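Cytochrome oxidase subunit II (Rhodothermus marinus, PDB 1W2L) probably carries electrons, as the heme c domain of a caa3 oxygen reductase subunit, toward the copper A centre that feeds oxygen reduction. Local coordinates at residues 36-41 and 55-60. Residues are numbered along the deposited sequence; the frame is centred on the assembly and turned at random.
Sequences GLYGST and NYLRES. With HEC (heme c), chain B; ACT (acetate ion), chain D.
Leu37 and Leu57 meet through their CD2 methyls, 3.7 Å apart, where the loop before strand 41-43 packs on helix 54-62 in the cytochrome c fold, beside one propionate of the heme. Their side chains run past each other in opposite directions, and the tight part of the contact is apolar where CD2 of Leu57 also lies 3.7 Å from heme methyl CMA. CD1 of Leu37 lies against the propionate carboxylate, 3.5 Å from CGA. Ile95 of helix 85-96 touches both leucines. Toward solvent the contact thins to one touch, Tyr38 CD1 to Leu57 CD1 at 3.8 Å, the methyl lying oblique to the ring. Tyr38, its CG anti to the backbone N (chi1 -179°), extends past Leu57, and its OH donates to an acetate ion, presumably a crystallisation additive. The buried Tyr56 instead turns its ring to the heme and donates a hydrogen bond from its OH to propionate oxygen O2A, 2.6 Å away and in the ring plane; Arg42 NE is also hydrogen-bonded to the heme. A phenylalanine in place of Tyr56 would probably leave O2A without this donor and the propionate freer to turn. Ser60 OG sits over one face of the Tyr56 ring, near its rim. Tyr56 O is gripped from opposite faces of its carbonyl plane, by Ser60 N and by Ser60 OG, the latter at 2.8 Å.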
loop_
_atom_site.group_PDB
_atom_site.type_symbol
_atom_site.label_atom_id
_atom_site.label_comp_id
_atom_site.label_asym_id
_atom_site.label_seq_id
_atom_site.Cartn_x
_atom_site.Cartn_y
_atom_site.Cartn_z
ATOM N N GLY A 36 -10.182 1.006 3.648
ATOM C CA GLY A 36 -10.614 -0.323 3.984
ATOM C C GLY A 36 -9.595 -1.423 3.690
ATOM O O GLY A 36 -9.884 -2.630 3.841
ATOM N N LEU A 37 -8.396 -1.075 3.221
ATOM C CA LEU A 37 -7.433 -2.062 2.819
ATOM C C LEU A 37 -6.948 -2.923 3.980
ATOM O O LEU A 37 -6.966 -4.149 3.955
ATOM C CB LEU A 37 -6.238 -1.390 2.124
ATOM C CG LEU A 37 -5.020 -2.248 1.885
ATOM C CD1 LEU A 37 -5.367 -3.513 1.096
ATOM C CD2 LEU A 37 -3.926 -1.457 1.176
ATOM N N TYR A 38 -6.466 -2.298 5.063
ATOM C CA TYR A 38 -5.936 -3.035 6.188
ATOM C C TYR A 38 -7.016 -3.883 6.830
ATOM O O TYR A 38 -8.048 -3.350 7.235
ATOM C CB TYR A 38 -5.332 -2.081 7.215
ATOM C CG TYR A 38 -4.735 -2.785 8.399
ATOM C CD1 TYR A 38 -3.582 -3.563 8.291
ATOM C CD2 TYR A 38 -5.281 -2.717 9.676
ATOM C CE1 TYR A 38 -3.019 -4.218 9.361
ATOM C CE2 TYR A 38 -4.728 -3.341 10.761
ATOM C CZ TYR A 38 -3.603 -4.100 10.624
ATOM O OH TYR A 38 -3.076 -4.712 11.718
ATOM N N GLY A 39 -6.722 -5.168 6.923
ATOM C CA GLY A 39 -7.644 -6.156 7.454
ATOM C C GLY A 39 -8.616 -6.730 6.458
ATOM O O GLY A 39 -9.396 -7.585 6.872
ATOM N N SER A 40 -8.531 -6.353 5.187
ATOM C CA SER A 40 -9.356 -6.919 4.128
ATOM C C SER A 40 -8.734 -8.160 3.530
ATOM O O SER A 40 -7.535 -8.371 3.695
ATOM C CB SER A 40 -9.613 -5.869 3.050
ATOM O OG SER A 40 -8.455 -5.575 2.299
ATOM N N THR A 41 -9.453 -9.019 2.846
ATOM C CA THR A 41 -8.903 -10.166 2.119
ATOM C C THR A 41 -8.540 -9.745 0.690
ATOM O O THR A 41 -9.319 -9.029 0.076
ATOM C CB THR A 41 -9.914 -11.331 2.118
ATOM O OG1 THR A 41 -10.006 -11.786 3.473
ATOM C CG2 THR A 41 -9.443 -12.507 1.305
ATOM N N ASN A 55 2.469 -7.374 7.645
ATOM C CA ASN A 55 3.462 -7.988 6.782
ATOM C C ASN A 55 3.105 -7.888 5.315
ATOM O O ASN A 55 3.982 -7.680 4.450
ATOM C CB ASN A 55 3.704 -9.441 7.156
ATOM C CG ASN A 55 4.610 -9.564 8.363
ATOM O OD1 ASN A 55 5.328 -8.651 8.665
ATOM N ND2 ASN A 55 4.540 -10.651 9.038
ATOM N N TYR A 56 1.835 -8.055 4.974
ATOM C CA TYR A 56 1.446 -7.905 3.582
ATOM C C TYR A 56 1.668 -6.493 3.078
ATOM O O TYR A 56 2.112 -6.295 1.946
ATOM C CB TYR A 56 -0.028 -8.328 3.395
ATOM C CG TYR A 56 -0.549 -7.916 2.037
ATOM C CD1 TYR A 56 -0.159 -8.641 0.921
ATOM C CD2 TYR A 56 -1.336 -6.822 1.841
ATOM C CE1 TYR A 56 -0.586 -8.288 -0.343
ATOM C CE2 TYR A 56 -1.772 -6.460 0.577
ATOM C CZ TYR A 56 -1.394 -7.195 -0.520
ATOM O OH TYR A 56 -1.796 -6.864 -1.780
ATOM N N LEU A 57 1.334 -5.502 3.879
ATOM C CA LEU A 57 1.551 -4.122 3.472
ATOM C C LEU A 57 3.040 -3.861 3.279
ATOM O O LEU A 57 3.456 -3.229 2.318
ATOM C CB LEU A 57 0.918 -3.164 4.470
ATOM C CG LEU A 57 -0.597 -3.261 4.621
ATOM C CD1 LEU A 57 -1.092 -2.276 5.684
ATOM C CD2 LEU A 57 -1.286 -3.016 3.299
ATOM N N ARG A 58 3.861 -4.348 4.201
ATOM C CA ARG A 58 5.308 -4.173 4.145
ATOM C C ARG A 58 5.843 -4.819 2.876
ATOM O O ARG A 58 6.663 -4.202 2.157
ATOM C CB ARG A 58 5.996 -4.685 5.443
ATOM C CG ARG A 58 7.489 -4.609 5.541
ATOM C CD ARG A 58 7.924 -5.345 6.851
ATOM N NE ARG A 58 9.392 -5.283 6.755
ATOM C CZ ARG A 58 10.173 -4.298 7.061
ATOM N NH1 ARG A 58 9.590 -3.187 7.545
ATOM N NH2 ARG A 58 11.510 -4.406 6.910
ATOM N N GLU A 59 5.442 -6.031 2.603
ATOM C CA GLU A 59 5.890 -6.807 1.445
ATOM C C GLU A 59 5.467 -6.088 0.151
ATOM O O GLU A 59 6.178 -6.018 -0.838
ATOM C CB GLU A 59 5.363 -8.218 1.386
ATOM C CG GLU A 59 5.643 -9.091 0.185
ATOM C CD GLU A 59 4.791 -10.270 -0.206
ATOM O OE1 GLU A 59 3.520 -10.270 -0.205
ATOM O OE2 GLU A 59 5.395 -11.319 -0.572
ATOM N N SER A 60 4.257 -5.547 0.136
ATOM C CA SER A 60 3.731 -4.860 -1.016
ATOM C C SER A 60 4.563 -3.611 -1.358
ATOM O O SER A 60 4.745 -3.317 -2.560
ATOM C CB SER A 60 2.275 -4.451 -0.780
ATOM O OG SER A 60 1.422 -5.557 -0.710
HETATM FE FE HEC B . 0.965 0.756 -4.859
HETATM C CHA HEC B . -0.638 -2.259 -4.827
HETATM C CHB HEC B . 1.273 0.619 -1.467
HETATM C CHC HEC B . 2.636 3.707 -4.918
HETATM C CHD HEC B . 0.315 1.054 -8.203
HETATM N NA HEC B . 0.437 -0.581 -3.436
HETATM C C1A HEC B . -0.199 -1.792 -3.635
HETATM C C2A HEC B . -0.510 -2.330 -2.335
HETATM C C3A HEC B . 0.068 -1.557 -1.404
HETATM C C4A HEC B . 0.674 -0.422 -2.082
HETATM C CMA HEC B . 0.001 -1.682 0.118
HETATM C CAA HEC B . -1.429 -3.541 -2.133
HETATM C CBA HEC B . -2.851 -2.991 -2.218
HETATM C CGA HEC B . -4.027 -4.017 -2.076
HETATM O O1A HEC B . -5.096 -3.550 -2.388
HETATM O O2A HEC B . -3.751 -5.196 -1.731
HETATM N NB HEC B . 1.788 1.943 -3.451
HETATM C C1B HEC B . 1.765 1.719 -2.150
HETATM C C2B HEC B . 2.428 2.826 -1.421
HETATM C C3B HEC B . 2.874 3.659 -2.417
HETATM C C4B HEC B . 2.450 3.145 -3.678
HETATM C CMB HEC B . 2.522 2.963 0.042
HETATM C CAB HEC B . 3.663 4.939 -2.278
HETATM C CBB HEC B . 4.962 4.674 -1.479
HETATM N NC HEC B . 1.439 2.088 -6.260
HETATM C C1C HEC B . 2.137 3.277 -6.057
HETATM C C2C HEC B . 2.210 3.971 -7.368
HETATM C C3C HEC B . 1.572 3.226 -8.264
HETATM C C4C HEC B . 1.097 2.041 -7.609
HETATM C CMC HEC B . 2.894 5.329 -7.525
HETATM C CAC HEC B . 1.200 3.581 -9.711
HETATM C CBC HEC B . 2.326 3.883 -10.672
HETATM N ND HEC B . 0.060 -0.406 -6.238
HETATM C C1D HEC B . -0.137 -0.085 -7.548
HETATM C C2D HEC B . -0.913 -1.110 -8.207
HETATM C C3D HEC B . -1.138 -2.018 -7.258
HETATM C C4D HEC B . -0.549 -1.617 -6.035
HETATM C CMD HEC B . -1.336 -1.067 -9.614
HETATM C CAD HEC B . -1.954 -3.358 -7.432
HETATM C CBD HEC B . -1.100 -4.465 -8.047
HETATM C CGD HEC B . -0.183 -5.059 -7.034
HETATM O O1D HEC B . 1.068 -4.890 -7.120
HETATM O O2D HEC B . -0.692 -5.697 -6.063
HETATM C C ACT D . -1.236 -7.697 11.659
HETATM O O ACT D . -1.392 -6.634 11.000
HETATM O OXT ACT D . -0.467 -8.637 11.542
HETATM C CH3 ACT D . -2.208 -7.816 12.873
#